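Side-chain contacts in VP5 (Halorubrum pleomorphic virus 2, PDB 6QGI), which is a viral envelope protein that probably drives fusion of the virus membrane with that of its haloarchaeal host: residues A[143-148]-A[154-159]; A[211-216]-A[220-225]; A[77-82]-A[267-272]. All coordinates share one frame; numbering follows the deposited sequence.

In the fold
The first segment along the chain is 77-82, on helix 66-86. Contact 3 closes only when the chain returns at 267-272, just as helix 270-279 starts. Contacts 1 and 2 are both nested in this long loop. Contact 1 closes a short loop after helix 91-133 and joins it to strand 155-159. Contact 2 then opens in series and closes the hairpin of strands 212-215 and 218-221. Their centres are about 10 Å apart. Phe143 packs on Val213, and Leu144 probably bonds to Thr212 through the backbone. Contact 3 lies far off among helices, its centre about 46 Å from that of contact 1 and about 42 Å from that of contact 2.

Contact 1 of 3, residues A[143-148]-A[154-159]; sequences FLMLNG and EDLLAN
Leu156 reaches from strand 155-159 into the bend made by Phe143 and Met145. Its CB meets the thioether first, with Met145 SD 3.8 Å from Leu156 CB. Met145 CE follows, 4.2 Å from the same CB. Beyond CB the chain turns toward the phenyl ring. CG lies anti to the backbone N (chi1 168°), which sends it toward Phe143. The second torsion then extends CD2 away from CA and carries it on to the ring. Leu156 CD2 sits over one face of the ring, offset toward the rim. It is 3.7 Å from both Phe143 CG and Phe143 CD1. The methyl lies 18° off the ring normal, which makes this a CH-pi contact. The two side chains cross at about a right angle. The same CD2 is 4.2 Å from Met145 SD, so the sulfur lies along the leucine from CB to CD2.

Met145 reaches Leu156 through a folded chain, bent at chi2 (-71°) and again at chi3. The second bend carries CE back over the strand backbone, where it lies 4.0 Å from Leu156 N. No hydrogen bond crosses between the segments. The polar groups nearby are tied to Lys139, which makes a salt bridge with Asp155 OD1 and a hydrogen bond with Leu156 O. Asp155 OD1 also takes a weak bond from Leu156 N. Phe143 rests on Leu124 and Leu128 of helix 91-133, and Leu156 touches Val182 of strand 176-186. The arrangement is plain apolar packing of a loop on a strand of a small antiparallel sheet, with a leucine methyl over a phenyl face.

Contact 2 of 3, residues A[211-216]-A[220-225]; sequences PTVQYD and LVYLNA
Val213 and Leu220 form a hydrogen-bonded antiparallel pair. Val213 N gives to Leu220 O at 2.8 Å. Leu220 N gives back to Val213 O at 2.8 Å. Val213 O also bonds Ser219 OG, so two partners grip it. Leu220 O has a CA-H...O contact as well, with Thr212 CA at 3.3 Å.

Pairing weakens toward Pro211. Tyr222 N reaches Pro211 O in a weak bond of 3.4 Å. The CA-H of Val221 points at that same oxygen, which also lies at the edge of the Tyr222 ring. Pro211 N has no hydrogen to give to Tyr222 O; instead Pro211 CD lies 3.2 Å from that oxygen.

Thr212 and Val221 are a non-hydrogen-bonded pair. Thr212 OG1 bonds Asn208 ND2 and touches Val221 CG2 at 3.4 Å. Val213 CG2 meets Tyr222 CE1 at 4.0 Å, obliquely to the ring.

The hairpin packs against two helices on the face that carries Val213 and Leu220. Val213 touches Ala48 and Leu220 touches Lys49 of helix 37-60, while Tyr222 and Leu223 pack on helix 91-133. Asn224 stands at the N-cap of helix 225-253, where its OD1 accepts a weak bond from Ser226 N.

Contact 3 of 3, residues A[77-82]-A[267-272]; sequences AKIAAI and LVTPRE
Ile79 points out of helix 66-86 with its longer branch first, and the methyl at the end of that branch makes the contact. CD1 of Ile79 meets CG2 of Thr269 at 3.6 Å. The meeting is tip to tip. Thr269 CG2 lies almost straight ahead of the last bond of the isoleucine, while the two side chains as wholes cross obliquely. Leu267 comes in from another direction. Its CD2 is 4.3 Å from Ile79 CD1 and lies beside the end of the chain, not ahead of it. At Ile79 CD1 the directions to the threonine and leucine methyls make about a right angle. They are 5.7 Å from each other, Leu267 CD2 to Thr269 CG2, so the isoleucine tip stands at the corner of a bent trio of methyls.

Thr269 divides its two branches between two tasks. Its OG1 lies between the backbone N and the carbonyl carbon (chi1 75°) and turns back to its own helix. There it accepts from Glu272 N at 2.9 Å, with an angle of 159° at the hydrogen. Thr269 is the N-cap of helix 270-279, and this is its capping bond. The bond probably fixes the rotation of the side chain, with the methyl toward Ile79.

No hydrogen bond joins the two segments, but charge links the helices close by. Arg271 NH1 makes a salt bridge with Asp76, one residue before 77-82, and Arg271 NE bonds the carbonyl oxygen of Leu20. Leu267 also packs on Trp479 and Glu483 of helix 476-496. Ile79 touches Val264 as well. The arrangement is a threonine N-cap with proline as the first helical residue, its methyl packed on the side of a second helix within a helical bundle.

Contact 1 of 3, residues A[143-148]-A[154-159]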
loop_
_atom_site.group_PDB
_atom_site.type_symbol
_atom_site.label_atom_id
_atom_site.label_comp_id
_atom_site.label_asym_id
_atom_site.label_seq_id
_atom_site.Cartn_x
_atom_site.Cartn_y
_atom_site.Cartn_z
ATOM N N PHE A 143 -1.454 -6.726 25.220
ATOM C CA PHE A 143 -2.701 -6.211 24.637
ATOM C C PHE A 143 -3.483 -5.346 25.622
ATOM O O PHE A 143 -3.440 -5.608 26.822
ATOM C CB PHE A 143 -3.599 -7.359 24.141
ATOM C CG PHE A 143 -3.009 -8.173 23.020
ATOM C CD1 PHE A 143 -3.025 -7.703 21.712
ATOM C CD2 PHE A 143 -2.455 -9.423 23.265
ATOM C CE1 PHE A 143 -2.483 -8.464 20.673
ATOM C CE2 PHE A 143 -1.889 -10.171 22.230
ATOM C CZ PHE A 143 -1.910 -9.690 20.941
ATOM N N LEU A 144 -4.214 -4.324 25.111
ATOM C CA LEU A 144 -5.036 -3.416 25.926
ATOM C C LEU A 144 -6.126 -4.200 26.673
ATOM O O LEU A 144 -6.324 -3.982 27.867
ATOM C CB LEU A 144 -5.655 -2.308 25.056
ATOM C CG LEU A 144 -6.451 -1.216 25.780
ATOM C CD1 LEU A 144 -5.545 -0.261 26.531
ATOM C CD2 LEU A 144 -7.315 -0.449 24.815
ATOM N N MET A 145 -6.801 -5.133 25.963
ATOM C CA MET A 145 -7.835 -6.051 26.464
ATOM C C MET A 145 -9.048 -5.299 27.000
ATOM O O MET A 145 -9.731 -5.788 27.901
ATOM C CB MET A 145 -7.269 -7.008 27.540
ATOM C CG MET A 145 -6.070 -7.816 27.075
ATOM S SD MET A 145 -6.500 -9.093 25.884
ATOM C CE MET A 145 -7.059 -10.384 26.993
ATOM N N LEU A 146 -9.325 -4.125 26.423
ATOM C CA LEU A 146 -10.461 -3.297 26.810
ATOM C C LEU A 146 -11.517 -3.267 25.725
ATOM O O LEU A 146 -11.211 -3.488 24.551
ATOM C CB LEU A 146 -10.025 -1.851 27.126
ATOM C CG LEU A 146 -9.202 -1.591 28.381
ATOM C CD1 LEU A 146 -8.921 -0.116 28.522
ATOM C CD2 LEU A 146 -9.899 -2.097 29.631
ATOM N N ASN A 147 -12.757 -2.964 26.120
ATOM C CA ASN A 147 -13.878 -2.796 25.199
ATOM C C ASN A 147 -14.317 -1.316 25.235
ATOM O O ASN A 147 -13.623 -0.492 25.847
ATOM C CB ASN A 147 -15.028 -3.770 25.522
ATOM C CG ASN A 147 -15.566 -3.706 26.933
ATOM O OD1 ASN A 147 -15.674 -2.641 27.551
ATOM N ND2 ASN A 147 -15.940 -4.860 27.468
ATOM N N GLY A 148 -15.439 -1.001 24.586
ATOM C CA GLY A 148 -16.006 0.346 24.524
ATOM C C GLY A 148 -16.313 0.975 25.871
ATOM O O GLY A 148 -16.164 2.189 26.029
ATOM N N GLU A 154 -13.125 -10.723 28.509
ATOM C CA GLU A 154 -12.852 -12.030 29.126
ATOM C C GLU A 154 -11.627 -12.707 28.495
ATOM O O GLU A 154 -10.812 -13.281 29.223
ATOM C CB GLU A 154 -14.071 -12.957 29.069
ATOM C CG GLU A 154 -15.179 -12.562 30.032
ATOM C CD GLU A 154 -15.838 -13.702 30.788
ATOM O OE1 GLU A 154 -15.821 -14.851 30.289
ATOM O OE2 GLU A 154 -16.382 -13.440 31.886
ATOM N N ASP A 155 -11.490 -12.614 27.156
ATOM C CA ASP A 155 -10.369 -13.150 26.381
ATOM C C ASP A 155 -10.353 -12.593 24.956
ATOM O O ASP A 155 -11.389 -12.185 24.421
ATOM C CB ASP A 155 -10.385 -14.695 26.334
ATOM C CG ASP A 155 -9.017 -15.370 26.348
ATOM O OD1 ASP A 155 -7.993 -14.649 26.387
ATOM O OD2 ASP A 155 -8.972 -16.617 26.336
ATOM N N LEU A 156 -9.151 -12.556 24.366
ATOM C CA LEU A 156 -8.884 -12.148 22.991
ATOM C C LEU A 156 -8.327 -13.377 22.291
ATOM O O LEU A 156 -7.272 -13.878 22.685
ATOM C CB LEU A 156 -7.919 -10.940 22.939
ATOM C CG LEU A 156 -7.305 -10.554 21.582
ATOM C CD1 LEU A 156 -8.348 -9.997 20.622
ATOM C CD2 LEU A 156 -6.188 -9.560 21.767
ATOM N N LEU A 157 -9.082 -13.915 21.319
ATOM C CA LEU A 157 -8.710 -15.134 20.602
ATOM C C LEU A 157 -8.680 -14.930 19.084
ATOM O O LEU A 157 -9.299 -14.005 18.559
ATOM C CB LEU A 157 -9.671 -16.281 20.970
ATOM C CG LEU A 157 -9.706 -16.700 22.454
ATOM C CD1 LEU A 157 -10.884 -17.591 22.745
ATOM C CD2 LEU A 157 -8.404 -17.365 22.890
ATOM N N ALA A 158 -7.921 -15.779 18.389
ATOM C CA ALA A 158 -7.784 -15.751 16.940
ATOM C C ALA A 158 -8.020 -17.145 16.388
ATOM O O ALA A 158 -7.366 -18.102 16.810
ATOM C CB ALA A 158 -6.414 -15.231 16.544
ATOM N N ASN A 159 -9.010 -17.267 15.496
ATOM C CA ASN A 159 -9.390 -18.536 14.882
ATOM C C ASN A 159 -8.949 -18.527 13.416
ATOM O O ASN A 159 -9.630 -17.912 12.595
ATOM C CB ASN A 159 -10.891 -18.758 15.029
ATOM C CG ASN A 159 -11.380 -18.499 16.422
ATOM O OD1 ASN A 159 -11.225 -19.324 17.325
ATOM N ND2 ASN A 159 -11.980 -17.343 16.624
#

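Contact 2 of 3, residues A[211-216]-A[220-225]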
loop_
_atom_site.group_PDB
_atom_site.type_symbol
_atom_site.label_atom_id
_atom_site.label_comp_id
_atom_site.label_asym_id
_atom_site.label_seq_id
_atom_site.Cartn_x
_atom_site.Cartn_y
_atom_site.Cartn_z
ATOM N N PRO A 211 -7.318 -5.557 17.829
ATOM C CA PRO A 211 -6.452 -5.620 19.022
ATOM C C PRO A 211 -5.493 -4.439 19.119
ATOM O O PRO A 211 -4.985 -3.954 18.108
ATOM C CB PRO A 211 -5.676 -6.929 18.850
ATOM C CG PRO A 211 -6.412 -7.709 17.829
ATOM C CD PRO A 211 -7.154 -6.749 16.969
ATOM N N THR A 212 -5.272 -3.963 20.341
ATOM C CA THR A 212 -4.359 -2.860 20.606
ATOM C C THR A 212 -3.103 -3.460 21.227
ATOM O O THR A 212 -3.150 -3.980 22.343
ATOM C CB THR A 212 -5.049 -1.789 21.456
ATOM O OG1 THR A 212 -6.108 -1.221 20.695
ATOM C CG2 THR A 212 -4.109 -0.692 21.906
ATOM N N VAL A 213 -2.000 -3.438 20.473
ATOM C CA VAL A 213 -0.718 -3.964 20.944
ATOM C C VAL A 213 0.061 -2.816 21.571
ATOM O O VAL A 213 0.251 -1.782 20.939
ATOM C CB VAL A 213 0.088 -4.689 19.840
ATOM C CG1 VAL A 213 1.411 -5.211 20.384
ATOM C CG2 VAL A 213 -0.718 -5.834 19.249
ATOM N N GLN A 214 0.494 -3.002 22.812
ATOM C CA GLN A 214 1.245 -1.991 23.541
ATOM C C GLN A 214 2.619 -2.503 23.975
ATOM O O GLN A 214 2.770 -3.682 24.293
ATOM C CB GLN A 214 0.439 -1.496 24.760
ATOM C CG GLN A 214 0.056 -2.580 25.780
ATOM C CD GLN A 214 -0.710 -2.031 26.956
ATOM O OE1 GLN A 214 -1.434 -1.032 26.856
ATOM N NE2 GLN A 214 -0.583 -2.694 28.099
ATOM N N TYR A 215 3.615 -1.599 23.975
ATOM C CA TYR A 215 4.990 -1.822 24.432
ATOM C C TYR A 215 5.690 -0.482 24.693
ATOM O O TYR A 215 5.712 0.395 23.824
ATOM C CB TYR A 215 5.815 -2.685 23.450
ATOM C CG TYR A 215 7.298 -2.752 23.770
ATOM C CD1 TYR A 215 7.768 -3.518 24.834
ATOM C CD2 TYR A 215 8.231 -2.049 23.013
ATOM C CE1 TYR A 215 9.126 -3.560 25.151
ATOM C CE2 TYR A 215 9.592 -2.091 23.315
ATOM C CZ TYR A 215 10.036 -2.847 24.386
ATOM O OH TYR A 215 11.375 -2.885 24.689
ATOM N N ASP A 216 6.273 -0.352 25.895
ATOM C CA ASP A 216 7.088 0.773 26.378
ATOM C C ASP A 216 6.409 2.156 26.198
ATOM O O ASP A 216 7.064 3.133 25.818
ATOM C CB ASP A 216 8.471 0.736 25.679
ATOM C CG ASP A 216 9.583 1.505 26.368
ATOM O OD1 ASP A 216 9.584 1.560 27.621
ATOM O OD2 ASP A 216 10.454 2.046 25.656
ATOM N N LEU A 220 -0.452 0.403 19.331
ATOM C CA LEU A 220 -0.997 0.474 17.982
ATOM C C LEU A 220 -2.197 -0.444 17.806
ATOM O O LEU A 220 -2.269 -1.507 18.421
ATOM C CB LEU A 220 0.067 0.182 16.896
ATOM C CG LEU A 220 0.736 -1.194 16.874
ATOM C CD1 LEU A 220 -0.081 -2.201 16.077
ATOM C CD2 LEU A 220 2.083 -1.096 16.259
ATOM N N VAL A 221 -3.119 -0.031 16.930
ATOM C CA VAL A 221 -4.299 -0.805 16.556
ATOM C C VAL A 221 -4.044 -1.373 15.168
ATOM O O VAL A 221 -3.523 -0.681 14.290
ATOM C CB VAL A 221 -5.622 0.004 16.624
ATOM C CG1 VAL A 221 -6.837 -0.905 16.466
ATOM C CG2 VAL A 221 -5.716 0.769 17.927
ATOM N N TYR A 222 -4.383 -2.645 14.990
ATOM C CA TYR A 222 -4.250 -3.376 13.734
ATOM C C TYR A 222 -5.319 -4.463 13.746
ATOM O O TYR A 222 -5.932 -4.677 14.791
ATOM C CB TYR A 222 -2.809 -3.912 13.558
ATOM C CG TYR A 222 -2.542 -5.322 14.040
ATOM C CD1 TYR A 222 -2.650 -5.654 15.386
ATOM C CD2 TYR A 222 -2.078 -6.300 13.163
ATOM C CE1 TYR A 222 -2.374 -6.944 15.838
ATOM C CE2 TYR A 222 -1.769 -7.581 13.608
ATOM C CZ TYR A 222 -1.932 -7.904 14.944
ATOM O OH TYR A 222 -1.664 -9.180 15.377
ATOM N N LEU A 223 -5.574 -5.119 12.602
ATOM C CA LEU A 223 -6.620 -6.142 12.464
ATOM C C LEU A 223 -7.998 -5.562 12.867
ATOM O O LEU A 223 -8.819 -6.255 13.479
ATOM C CB LEU A 223 -6.287 -7.417 13.277
ATOM C CG LEU A 223 -5.137 -8.258 12.760
ATOM C CD1 LEU A 223 -4.834 -9.401 13.693
ATOM C CD2 LEU A 223 -5.451 -8.810 11.428
ATOM N N ASN A 224 -8.218 -4.270 12.539
ATOM C CA ASN A 224 -9.449 -3.542 12.824
ATOM C C ASN A 224 -10.426 -3.800 11.687
ATOM O O ASN A 224 -10.266 -3.233 10.607
ATOM C CB ASN A 224 -9.157 -2.038 13.015
ATOM C CG ASN A 224 -10.331 -1.172 13.449
ATOM O OD1 ASN A 224 -11.452 -1.633 13.690
ATOM N ND2 ASN A 224 -10.089 0.125 13.563
ATOM N N ALA A 225 -11.430 -4.669 11.927
ATOM C CA ALA A 225 -12.455 -5.059 10.942
ATOM C C ALA A 225 -13.240 -3.852 10.378
ATOM O O ALA A 225 -13.743 -3.933 9.255
ATOM C CB ALA A 225 -13.409 -6.067 11.554
#

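Contact 3 of 3, residues A[77-82]-A[267-272]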
loop_
_atom_site.group_PDB
_atom_site.type_symbol
_atom_site.label_atom_id
_atom_site.label_comp_id
_atom_site.label_asym_id
_atom_site.label_seq_id
_atom_site.Cartn_x
_atom_site.Cartn_y
_atom_site.Cartn_z
ATOM N N ALA A 77 -14.337 -8.871 -19.270
ATOM C CA ALA A 77 -15.719 -9.282 -19.499
ATOM C C ALA A 77 -16.168 -8.922 -20.910
ATOM O O ALA A 77 -16.741 -9.775 -21.592
ATOM C CB ALA A 77 -16.632 -8.628 -18.478
ATOM N N LYS A 78 -15.887 -7.675 -21.357
ATOM C CA LYS A 78 -16.243 -7.192 -22.693
ATOM C C LYS A 78 -15.475 -7.950 -23.778
ATOM O O LYS A 78 -16.103 -8.350 -24.756
ATOM C CB LYS A 78 -16.032 -5.679 -22.831
ATOM C CG LYS A 78 -17.112 -4.869 -22.121
ATOM C CD LYS A 78 -16.910 -3.370 -22.232
ATOM C CE LYS A 78 -17.873 -2.656 -21.321
ATOM N NZ LYS A 78 -17.702 -1.194 -21.414
ATOM N N ILE A 79 -14.148 -8.200 -23.583
ATOM C CA ILE A 79 -13.307 -8.933 -24.546
ATOM C C ILE A 79 -13.889 -10.340 -24.775
ATOM O O ILE A 79 -14.128 -10.706 -25.928
ATOM C CB ILE A 79 -11.805 -8.960 -24.136
ATOM C CG1 ILE A 79 -11.171 -7.577 -24.380
ATOM C CG2 ILE A 79 -11.016 -10.049 -24.898
ATOM C CD1 ILE A 79 -9.929 -7.312 -23.626
ATOM N N ALA A 80 -14.173 -11.085 -23.682
ATOM C CA ALA A 80 -14.757 -12.430 -23.732
ATOM C C ALA A 80 -16.143 -12.420 -24.383
ATOM O O ALA A 80 -16.473 -13.353 -25.116
ATOM C CB ALA A 80 -14.847 -13.011 -22.336
ATOM N N ALA A 81 -16.936 -11.360 -24.134
ATOM C CA ALA A 81 -18.260 -11.187 -24.727
ATOM C C ALA A 81 -18.137 -10.924 -26.229
ATOM O O ALA A 81 -18.961 -11.425 -26.989
ATOM C CB ALA A 81 -19.002 -10.042 -24.044
ATOM N N ILE A 82 -17.091 -10.169 -26.657
ATOM C CA ILE A 82 -16.835 -9.835 -28.066
ATOM C C ILE A 82 -16.389 -11.108 -28.823
ATOM O O ILE A 82 -16.791 -11.288 -29.973
ATOM C CB ILE A 82 -15.827 -8.641 -28.229
ATOM C CG1 ILE A 82 -16.457 -7.314 -27.738
ATOM C CG2 ILE A 82 -15.346 -8.479 -29.692
ATOM C CD1 ILE A 82 -15.458 -6.216 -27.279
ATOM N N LEU A 267 -5.367 -8.002 -28.826
ATOM C CA LEU A 267 -5.134 -6.972 -27.814
ATOM C C LEU A 267 -4.619 -7.580 -26.492
ATOM O O LEU A 267 -5.150 -8.581 -26.001
ATOM C CB LEU A 267 -6.435 -6.139 -27.615
ATOM C CG LEU A 267 -6.674 -5.284 -26.335
ATOM C CD1 LEU A 267 -5.673 -4.190 -26.175
ATOM C CD2 LEU A 267 -8.019 -4.619 -26.378
ATOM N N VAL A 268 -3.546 -6.967 -25.955
ATOM C CA VAL A 268 -2.910 -7.322 -24.683
ATOM C C VAL A 268 -3.419 -6.302 -23.664
ATOM O O VAL A 268 -3.112 -5.108 -23.780
ATOM C CB VAL A 268 -1.356 -7.384 -24.767
ATOM C CG1 VAL A 268 -0.747 -7.811 -23.434
ATOM C CG2 VAL A 268 -0.891 -8.310 -25.888
ATOM N N THR A 269 -4.259 -6.769 -22.716
ATOM C CA THR A 269 -4.931 -5.954 -21.697
ATOM C C THR A 269 -3.933 -5.240 -20.762
ATOM O O THR A 269 -2.853 -5.787 -20.512
ATOM C CB THR A 269 -5.927 -6.804 -20.865
ATOM O OG1 THR A 269 -5.239 -7.635 -19.928
ATOM C CG2 THR A 269 -6.871 -7.628 -21.718
ATOM N N PRO A 270 -4.291 -4.050 -20.199
ATOM C CA PRO A 270 -3.383 -3.379 -19.248
ATOM C C PRO A 270 -2.998 -4.305 -18.089
ATOM O O PRO A 270 -1.840 -4.312 -17.673
ATOM C CB PRO A 270 -4.205 -2.182 -18.763
ATOM C CG PRO A 270 -5.169 -1.923 -19.856
ATOM C CD PRO A 270 -5.537 -3.275 -20.373
ATOM N N ARG A 271 -3.966 -5.138 -17.633
ATOM C CA ARG A 271 -3.814 -6.154 -16.587
ATOM C C ARG A 271 -2.764 -7.195 -17.015
ATOM O O ARG A 271 -1.841 -7.451 -16.247
ATOM C CB ARG A 271 -5.175 -6.822 -16.298
ATOM C CG ARG A 271 -5.152 -7.859 -15.187
ATOM C CD ARG A 271 -6.123 -8.990 -15.460
ATOM N NE ARG A 271 -6.189 -9.911 -14.324
ATOM C CZ ARG A 271 -6.997 -10.964 -14.237
ATOM N NH1 ARG A 271 -7.826 -11.256 -15.233
ATOM N NH2 ARG A 271 -6.987 -11.730 -13.156
ATOM N N GLU A 272 -2.887 -7.760 -18.246
ATOM C CA GLU A 272 -1.952 -8.749 -18.803
ATOM C C GLU A 272 -0.526 -8.177 -18.894
ATOM O O GLU A 272 0.410 -8.849 -18.467
ATOM C CB GLU A 272 -2.422 -9.233 -20.180
ATOM C CG GLU A 272 -1.640 -10.413 -20.738
ATOM C CD GLU A 272 -1.999 -10.853 -22.149
ATOM O OE1 GLU A 272 -2.983 -10.325 -22.717
ATOM O OE2 GLU A 272 -1.289 -11.732 -22.689
#